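Local coordinates for protein P35 antigen (Borrelia burgdorferi, PDB 4ALY) that is an outer surface lipoprotein of the Lyme disease spirochaete, needed for infection to follow a tick bite, at residues 81-86 / 183-188; 73-78 / 202-207; 196-201 / 273-278. All coordinates share one frame; numbering follows the deposited sequence.

Contact 1: 81-86 / 183-188; sequences DRSENI and EISAKI
S83 and S185 bring helix 70-95 and helix 163-189 together in the all-helical fold of this lipoprotein, at a steep crossing of -121° where the axes of the two short segments come within 8.7 Å. The CA atoms of the two serines come within 4.5 Å of each other, a close helix-helix approach that their small side chains permit. Both CB atoms point toward the opposite helix, and the CB of S185 rests on the carbonyl O of S83 at 3.5 Å, so that side chain meets backbone directly. Each hydroxyl is turned back on its own helix: OG lies anti to the carbonyl carbon (chi1 -60° in S83, -58° in S185), from where S83 OG bonds to the I79 carbonyl and S185 OG to that of M181. Two buried polar atoms are thereby satisfied one turn back, and the interface between them is left to van der Waals contact. F210 of helix 200-233 packs against both serines and I188. An isoleucine then flanks each hydroxyl: I188 sets CG2 and CD1 against S83 OG, whereas I86 meets S185 OG with CB at 3.6 Å and with CD1 at 3.7 Å.

Contact 2: 73-78 / 202-207; sequences AKLIQK and NLETLY
L75 reaches from helix 70-95 between L203, E204 and Y207 of helix 200-233, and its two methyl groups divide the work. L75 CD1 lies 3.8 Å from L203 CB and also meets the carboxylate of E204. L75 CD2 is directed to the next turn, where it sits 3.7 Å from Y207 CB and close to CG at the root of the ring. The L75 side chain runs roughly perpendicular to those of both E204 and Y207. Y207 is placed for this by its CG standing anti to the backbone N (chi1 174°), which carries the ring out toward helix 70-95, where Y207 CE1 comes to 4.1 Å from K78 CD. That lysine chain passes the ring obliquely with its methylenes.

L203 adds a second apolar point: its CD1 touches I76 CD1 at 3.7 Å, and L195 from the preceding loop packs on the same isoleucine. E204 starts out away from helix 70-95, but a bend at chi2 (-63°) swings the carboxylate back, leaving OE2 3.5 Å from L75 CD1; its ion pair with K200 is long and weak. The axes of the two short segments come within 10.1 Å, a spacing that leaves room for leucine and tyrosine side chains between the backbones. Such side-chain interdigitation between helices that run the same way at 32° is typical of a helical bundle.

Contact 3: 196-201 / 273-278; sequences QQLNKP and NILAPI
L198 holds its CG anti to the carbonyl carbon (chi1 -72°), and with chi2 at 174° the isobutyl group extends from the loop before helix 200-233 to the C-terminal part of helix 254-275. I278 takes a different torsion: its CG1 stands between the backbone N and the carbonyl carbon (chi1 56°), and the extended chi2 delivers CD1 to the leucine. The two side chains cross at about a right angle, with I278 CD1 3.9 Å from L198 CD1 and equally near CG. The same L198 methyl touches I274 CG2 at 4.0 Å and, more distantly, L275 CD2 at 4.3 Å. Its other methyl, CD2, lies 3.6 Å from the carbonyl O of I274, so one leucine meets both side chains and backbone. The arrangement is that of a loop side chain packed over the apolar interior near the end of an all-helical bundle.

Q197 extends the contact toward solvent. Its chain slides past I278 in the opposite direction, bringing NE2 to 3.7 Å from I278 CG2, while its own CB rests on the same methyl; this is van der Waals contact at the solvent-exposed Q197. I278 N donates to L275 O at 3.0 Å, spanning the 3-10 segment 276-277. N199 is the N-cap of helix 200-233, whose N202 and T205 pack on I274. Nearby, V191 and L195 of the connecting loop lie against I278, its carbonyl accepts a bond from K194 NZ, and L275 reaches K187 and I188 near the end of helix 163-189.

Contacts 2 and 3 lie near the end holding both modelled termini, contact 1 closer to the centre. Contacts 1 and 2 share helix 70-95, with centres about 12 Å apart; I188 CD1 of contact 1 meets L206 CG of contact 2 at 4.1 Å. Contacts 2 and 3 share helix 200-233 and have centres about 10 Å apart, joined where N202 CB packs on I274 CG2 at 3.6 Å. Contact 3 also meets contact 1, about 15 Å away between centres, through L275 CD1, which lies 3.7 Å from K187 O. Contact 1 is nested within the loop closed by contact 2; contacts 2 and 3 interleave, and 196-207 links the C-terminal segment to helix 70-95.

Contact 1: 81-86 / 183-188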
loop_
_atom_site.group_PDB
_atom_site.type_symbol
_atom_site.label_atom_id
_atom_site.label_comp_id
_atom_site.label_asym_id
_atom_site.label_seq_id
_atom_site.Cartn_x
_atom_site.Cartn_y
_atom_site.Cartn_z
ATOM N N ASP A 81 2.430 8.420 18.391
ATOM C CA ASP A 81 1.282 8.982 17.721
ATOM C C ASP A 81 1.161 8.413 16.270
ATOM O O ASP A 81 0.127 7.830 15.950
ATOM C CB ASP A 81 1.287 10.526 17.711
ATOM C CG ASP A 81 1.253 11.142 19.117
ATOM O OD1 ASP A 81 1.005 10.409 20.135
ATOM O OD2 ASP A 81 1.525 12.370 19.200
ATOM N N ARG A 82 2.210 8.571 15.436
ATOM C CA ARG A 82 2.282 7.978 14.117
ATOM C C ARG A 82 1.877 6.475 14.070
ATOM O O ARG A 82 1.009 6.118 13.263
ATOM C CB ARG A 82 3.616 8.283 13.418
ATOM C CG ARG A 82 3.630 9.662 12.745
ATOM C CD ARG A 82 4.993 10.108 12.168
ATOM N NE ARG A 82 5.082 9.890 10.707
ATOM C CZ ARG A 82 5.273 10.845 9.791
ATOM N NH1 ARG A 82 5.430 12.104 10.181
ATOM N NH2 ARG A 82 5.327 10.538 8.491
ATOM N N SER A 83 2.409 5.644 14.970
ATOM C CA SER A 83 2.007 4.201 15.103
ATOM C C SER A 83 0.556 3.972 15.572
ATOM O O SER A 83 -0.125 3.023 15.146
ATOM C CB SER A 83 2.910 3.427 16.086
ATOM O OG SER A 83 4.255 3.428 15.680
ATOM N N GLU A 84 0.097 4.826 16.476
ATOM C CA GLU A 84 -1.259 4.734 16.975
ATOM C C GLU A 84 -2.169 5.096 15.830
ATOM O O GLU A 84 -3.049 4.321 15.534
ATOM C CB GLU A 84 -1.501 5.674 18.166
ATOM C CG GLU A 84 -2.629 5.223 19.057
ATOM C CD GLU A 84 -2.331 3.900 19.744
ATOM O OE1 GLU A 84 -1.288 3.827 20.440
ATOM O OE2 GLU A 84 -3.146 2.948 19.601
ATOM N N ASN A 85 -1.937 6.246 15.186
ATOM C CA ASN A 85 -2.763 6.712 14.065
ATOM C C ASN A 85 -2.963 5.663 12.913
ATOM O O ASN A 85 -4.097 5.472 12.421
ATOM C CB ASN A 85 -2.282 8.058 13.563
ATOM C CG ASN A 85 -3.200 8.674 12.529
ATOM O OD1 ASN A 85 -4.417 8.815 12.741
ATOM N ND2 ASN A 85 -2.621 9.080 11.396
ATOM N N ILE A 86 -1.912 4.897 12.597
ATOM C CA ILE A 86 -1.998 3.915 11.555
ATOM C C ILE A 86 -2.847 2.729 11.946
ATOM O O ILE A 86 -3.659 2.249 11.130
ATOM C CB ILE A 86 -0.599 3.534 11.052
ATOM C CG1 ILE A 86 -0.090 4.695 10.191
ATOM C CG2 ILE A 86 -0.588 2.220 10.276
ATOM C CD1 ILE A 86 1.400 4.616 9.945
ATOM N N GLU A 183 2.587 -3.299 9.744
ATOM C CA GLU A 183 3.384 -4.302 10.432
ATOM C C GLU A 183 4.323 -3.555 11.381
ATOM O O GLU A 183 4.477 -3.921 12.580
ATOM C CB GLU A 183 4.261 -5.040 9.450
ATOM C CG GLU A 183 3.616 -6.168 8.690
ATOM C CD GLU A 183 4.638 -6.865 7.817
ATOM O OE1 GLU A 183 5.697 -7.290 8.345
ATOM O OE2 GLU A 183 4.422 -6.966 6.616
ATOM N N ILE A 184 4.940 -2.515 10.830
ATOM C CA ILE A 184 5.860 -1.663 11.564
ATOM C C ILE A 184 5.144 -0.953 12.730
ATOM O O ILE A 184 5.709 -0.897 13.783
ATOM C CB ILE A 184 6.624 -0.693 10.623
ATOM C CG1 ILE A 184 7.801 -1.411 9.978
ATOM C CG2 ILE A 184 7.055 0.612 11.315
ATOM C CD1 ILE A 184 8.175 -0.798 8.653
ATOM N N SER A 185 3.912 -0.458 12.570
ATOM C CA SER A 185 3.239 0.161 13.699
ATOM C C SER A 185 2.887 -0.854 14.787
ATOM O O SER A 185 2.928 -0.521 15.965
ATOM C CB SER A 185 2.003 0.937 13.270
ATOM O OG SER A 185 2.324 1.922 12.331
ATOM N N ALA A 186 2.542 -2.081 14.389
ATOM C CA ALA A 186 2.211 -3.146 15.333
ATOM C C ALA A 186 3.477 -3.601 16.056
ATOM O O ALA A 186 3.444 -3.791 17.276
ATOM C CB ALA A 186 1.513 -4.330 14.636
ATOM N N LYS A 187 4.576 -3.770 15.309
ATOM C CA LYS A 187 5.883 -4.018 15.922
ATOM C C LYS A 187 6.227 -3.032 17.040
ATOM O O LYS A 187 6.566 -3.446 18.136
ATOM C CB LYS A 187 6.998 -4.075 14.870
ATOM C CG LYS A 187 7.100 -5.466 14.273
ATOM C CD LYS A 187 8.055 -5.556 13.102
ATOM C CE LYS A 187 8.254 -7.058 12.884
ATOM N NZ LYS A 187 8.698 -7.461 11.524
ATOM N N ILE A 188 6.125 -1.737 16.751
ATOM C CA ILE A 188 6.536 -0.675 17.665
ATOM C C ILE A 188 5.640 -0.642 18.897
ATOM O O ILE A 188 6.151 -0.625 20.021
ATOM C CB ILE A 188 6.508 0.728 16.980
ATOM C CG1 ILE A 188 7.628 0.847 15.944
ATOM C CG2 ILE A 188 6.494 1.876 18.013
ATOM C CD1 ILE A 188 7.645 2.190 15.254
#

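Contact 2: 73-78 / 202-207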
loop_
_atom_site.group_PDB
_atom_site.type_symbol
_atom_site.label_atom_id
_atom_site.label_comp_id
_atom_site.label_asym_id
_atom_site.label_seq_id
_atom_site.Cartn_x
_atom_site.Cartn_y
_atom_site.Cartn_z
ATOM N N ALA A 73 12.005 12.627 24.546
ATOM C CA ALA A 73 10.612 12.452 24.995
ATOM C C ALA A 73 9.603 12.739 23.888
ATOM O O ALA A 73 8.620 12.019 23.739
ATOM C CB ALA A 73 10.309 13.289 26.223
ATOM N N LYS A 74 9.881 13.797 23.123
ATOM C CA LYS A 74 9.153 14.168 21.911
ATOM C C LYS A 74 9.173 13.087 20.823
ATOM O O LYS A 74 8.099 12.727 20.313
ATOM C CB LYS A 74 9.685 15.494 21.346
ATOM C CG LYS A 74 8.836 16.679 21.744
ATOM C CD LYS A 74 8.772 17.693 20.616
ATOM C CE LYS A 74 9.589 18.940 20.960
ATOM N NZ LYS A 74 9.264 19.486 22.307
ATOM N N LEU A 75 10.362 12.569 20.490
ATOM C CA LEU A 75 10.508 11.517 19.495
ATOM C C LEU A 75 9.656 10.317 19.824
ATOM O O LEU A 75 9.008 9.809 18.932
ATOM C CB LEU A 75 11.941 11.034 19.348
ATOM C CG LEU A 75 12.854 11.526 18.229
ATOM C CD1 LEU A 75 14.223 10.911 18.439
ATOM C CD2 LEU A 75 12.377 11.152 16.847
ATOM N N ILE A 76 9.678 9.851 21.075
ATOM C CA ILE A 76 8.856 8.707 21.502
ATOM C C ILE A 76 7.414 9.062 21.164
ATOM O O ILE A 76 6.775 8.395 20.372
ATOM C CB ILE A 76 8.906 8.424 23.036
ATOM C CG1 ILE A 76 10.311 8.623 23.663
ATOM C CG2 ILE A 76 8.321 7.063 23.369
ATOM C CD1 ILE A 76 11.298 7.484 23.576
ATOM N N GLN A 77 6.918 10.118 21.802
ATOM C CA GLN A 77 5.583 10.652 21.578
ATOM C C GLN A 77 5.187 10.724 20.095
ATOM O O GLN A 77 4.143 10.247 19.765
ATOM C CB GLN A 77 5.418 12.032 22.243
ATOM C CG GLN A 77 4.717 12.013 23.591
ATOM C CD GLN A 77 3.207 11.818 23.478
ATOM O OE1 GLN A 77 2.665 10.849 24.004
ATOM N NE2 GLN A 77 2.520 12.739 22.784
ATOM N N LYS A 78 6.017 11.303 19.226
ATOM C CA LYS A 78 5.680 11.458 17.804
ATOM C C LYS A 78 5.632 10.122 17.091
ATOM O O LYS A 78 4.742 9.887 16.294
ATOM C CB LYS A 78 6.692 12.318 17.085
ATOM C CG LYS A 78 6.376 13.789 16.975
ATOM C CD LYS A 78 7.613 14.452 16.379
ATOM C CE LYS A 78 7.563 15.970 16.482
ATOM N NZ LYS A 78 6.508 16.505 15.569
ATOM N N ASN A 202 18.703 5.064 16.915
ATOM C CA ASN A 202 17.565 4.163 16.679
ATOM C C ASN A 202 16.167 4.833 16.661
ATOM O O ASN A 202 15.417 4.705 15.671
ATOM C CB ASN A 202 17.585 3.062 17.742
ATOM C CG ASN A 202 18.820 2.173 17.626
ATOM O OD1 ASN A 202 19.632 2.359 16.726
ATOM N ND2 ASN A 202 18.937 1.174 18.513
ATOM N N LEU A 203 15.811 5.538 17.745
ATOM C CA LEU A 203 14.616 6.410 17.751
ATOM C C LEU A 203 14.510 7.349 16.550
ATOM O O LEU A 203 13.411 7.612 16.078
ATOM C CB LEU A 203 14.478 7.190 19.047
ATOM C CG LEU A 203 14.372 6.380 20.339
ATOM C CD1 LEU A 203 14.348 7.306 21.542
ATOM C CD2 LEU A 203 13.142 5.486 20.374
ATOM N N GLU A 204 15.632 7.811 16.014
ATOM C CA GLU A 204 15.587 8.691 14.822
ATOM C C GLU A 204 15.256 7.932 13.550
ATOM O O GLU A 204 14.520 8.427 12.699
ATOM C CB GLU A 204 16.938 9.446 14.593
ATOM C CG GLU A 204 17.130 10.665 15.472
ATOM C CD GLU A 204 16.091 11.736 15.219
ATOM O OE1 GLU A 204 15.349 11.642 14.214
ATOM O OE2 GLU A 204 16.006 12.677 16.030
ATOM N N THR A 205 15.878 6.763 13.411
ATOM C CA THR A 205 15.750 5.983 12.221
ATOM C C THR A 205 14.305 5.488 12.131
ATOM O O THR A 205 13.627 5.640 11.088
ATOM C CB THR A 205 16.751 4.819 12.215
ATOM O OG1 THR A 205 18.026 5.339 11.856
ATOM C CG2 THR A 205 16.354 3.744 11.157
ATOM N N LEU A 206 13.795 4.979 13.241
ATOM C CA LEU A 206 12.446 4.453 13.175
ATOM C C LEU A 206 11.448 5.578 12.901
ATOM O O LEU A 206 10.519 5.444 12.087
ATOM C CB LEU A 206 12.146 3.441 14.317
ATOM C CG LEU A 206 11.406 3.679 15.609
ATOM C CD1 LEU A 206 12.063 2.955 16.782
ATOM C CD2 LEU A 206 11.341 5.163 15.847
ATOM N N TYR A 207 11.759 6.748 13.427
ATOM C CA TYR A 207 10.985 7.920 13.085
ATOM C C TYR A 207 11.191 8.369 11.624
ATOM O O TYR A 207 10.226 8.748 10.931
ATOM C CB TYR A 207 11.268 9.038 14.057
ATOM C CG TYR A 207 10.591 10.293 13.615
ATOM C CD1 TYR A 207 9.216 10.537 13.887
ATOM C CD2 TYR A 207 11.284 11.205 12.854
ATOM C CE1 TYR A 207 8.606 11.708 13.435
ATOM C CE2 TYR A 207 10.688 12.342 12.404
ATOM C CZ TYR A 207 9.376 12.593 12.688
ATOM O OH TYR A 207 8.901 13.758 12.174
#

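Contact 3: 196-201 / 273-278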
loop_
_atom_site.group_PDB
_atom_site.type_symbol
_atom_site.label_atom_id
_atom_site.label_comp_id
_atom_site.label_asym_id
_atom_site.label_seq_id
_atom_site.Cartn_x
_atom_site.Cartn_y
_atom_site.Cartn_z
ATOM N N GLN A 196 11.811 4.130 25.599
ATOM C CA GLN A 196 12.773 4.998 26.296
ATOM C C GLN A 196 14.103 4.277 26.596
ATOM O O GLN A 196 15.095 4.930 26.862
ATOM C CB GLN A 196 12.213 5.613 27.569
ATOM C CG GLN A 196 11.792 4.579 28.598
ATOM C CD GLN A 196 10.297 4.484 28.665
ATOM O OE1 GLN A 196 9.622 4.395 27.624
ATOM N NE2 GLN A 196 9.752 4.541 29.884
ATOM N N GLN A 197 14.126 2.950 26.498
ATOM C CA GLN A 197 15.365 2.197 26.651
ATOM C C GLN A 197 16.267 2.304 25.450
ATOM O O GLN A 197 17.368 1.723 25.455
ATOM C CB GLN A 197 15.097 0.726 26.878
ATOM C CG GLN A 197 14.681 0.365 28.287
ATOM C CD GLN A 197 14.580 -1.149 28.440
ATOM O OE1 GLN A 197 13.672 -1.652 29.096
ATOM N NE2 GLN A 197 15.498 -1.885 27.787
ATOM N N LEU A 198 15.808 3.015 24.416
ATOM C CA LEU A 198 16.530 3.042 23.154
ATOM C C LEU A 198 17.420 4.251 22.965
ATOM O O LEU A 198 17.112 5.379 23.327
ATOM C CB LEU A 198 15.604 2.850 21.944
ATOM C CG LEU A 198 14.969 1.491 21.641
ATOM C CD1 LEU A 198 14.004 1.695 20.489
ATOM C CD2 LEU A 198 15.966 0.395 21.287
ATOM N N ASN A 199 18.578 3.938 22.434
ATOM C CA ASN A 199 19.524 4.853 21.858
ATOM C C ASN A 199 18.751 5.932 21.046
ATOM O O ASN A 199 17.719 5.601 20.443
ATOM C CB ASN A 199 20.353 3.894 20.984
ATOM C CG ASN A 199 21.197 4.582 19.971
ATOM O OD1 ASN A 199 22.117 5.311 20.311
ATOM N ND2 ASN A 199 20.919 4.319 18.704
ATOM N N LYS A 200 19.184 7.200 21.022
ATOM C CA LYS A 200 18.484 8.125 20.150
ATOM C C LYS A 200 18.789 8.024 18.620
ATOM O O LYS A 200 17.934 8.388 17.809
ATOM C CB LYS A 200 18.384 9.591 20.673
ATOM C CG LYS A 200 19.193 10.590 19.860
ATOM C CD LYS A 200 18.580 11.942 19.601
ATOM C CE LYS A 200 19.649 12.755 18.839
ATOM N NZ LYS A 200 19.187 13.961 18.087
ATOM N N PRO A 201 19.976 7.550 18.206
ATOM C CA PRO A 201 20.069 7.156 16.768
ATOM C C PRO A 201 18.963 6.163 16.201
ATOM O O PRO A 201 18.396 6.418 15.122
ATOM C CB PRO A 201 21.484 6.542 16.683
ATOM C CG PRO A 201 22.268 7.346 17.689
ATOM C CD PRO A 201 21.317 7.770 18.789
ATOM N N ASN A 273 15.232 -5.215 13.871
ATOM C CA ASN A 273 16.624 -5.157 14.360
ATOM C C ASN A 273 16.678 -4.125 15.485
ATOM O O ASN A 273 17.043 -4.453 16.606
ATOM C CB ASN A 273 17.637 -4.711 13.279
ATOM C CG ASN A 273 17.800 -5.697 12.112
ATOM O OD1 ASN A 273 17.502 -6.886 12.188
ATOM N ND2 ASN A 273 18.318 -5.174 11.011
ATOM N N ILE A 274 16.256 -2.895 15.207
ATOM C CA ILE A 274 16.156 -1.896 16.272
ATOM C C ILE A 274 15.343 -2.364 17.484
ATOM O O ILE A 274 15.643 -1.965 18.592
ATOM C CB ILE A 274 15.602 -0.555 15.779
ATOM C CG1 ILE A 274 16.575 0.103 14.801
ATOM C CG2 ILE A 274 15.320 0.367 16.967
ATOM C CD1 ILE A 274 15.918 1.129 13.887
ATOM N N LEU A 275 14.342 -3.229 17.279
ATOM C CA LEU A 275 13.426 -3.645 18.381
ATOM C C LEU A 275 13.778 -4.992 19.085
ATOM O O LEU A 275 13.344 -5.254 20.212
ATOM C CB LEU A 275 11.942 -3.611 17.907
ATOM C CG LEU A 275 11.357 -2.278 17.367
ATOM C CD1 LEU A 275 9.899 -2.430 16.964
ATOM C CD2 LEU A 275 11.534 -1.103 18.334
ATOM N N ALA A 276 14.549 -5.846 18.409
ATOM C CA ALA A 276 15.080 -7.078 19.021
ATOM C C ALA A 276 15.584 -6.853 20.473
ATOM O O ALA A 276 15.132 -7.559 21.381
ATOM C CB ALA A 276 16.165 -7.703 18.135
ATOM N N PRO A 277 16.455 -5.831 20.716
ATOM C CA PRO A 277 16.966 -5.735 22.093
ATOM C C PRO A 277 15.934 -5.382 23.194
ATOM O O PRO A 277 16.278 -5.489 24.364
ATOM C CB PRO A 277 18.074 -4.658 21.988
ATOM C CG PRO A 277 18.407 -4.589 20.526
ATOM C CD PRO A 277 17.068 -4.782 19.874
ATOM N N ILE A 278 14.701 -4.996 22.845
ATOM C CA ILE A 278 13.671 -4.660 23.867
ATOM C C ILE A 278 12.452 -5.622 23.851
ATOM O O ILE A 278 11.415 -5.351 24.474
ATOM C CB ILE A 278 13.236 -3.155 23.830
ATOM C CG1 ILE A 278 12.722 -2.746 22.432
ATOM C CG2 ILE A 278 14.372 -2.244 24.293
ATOM C CD1 ILE A 278 12.336 -1.283 22.285
#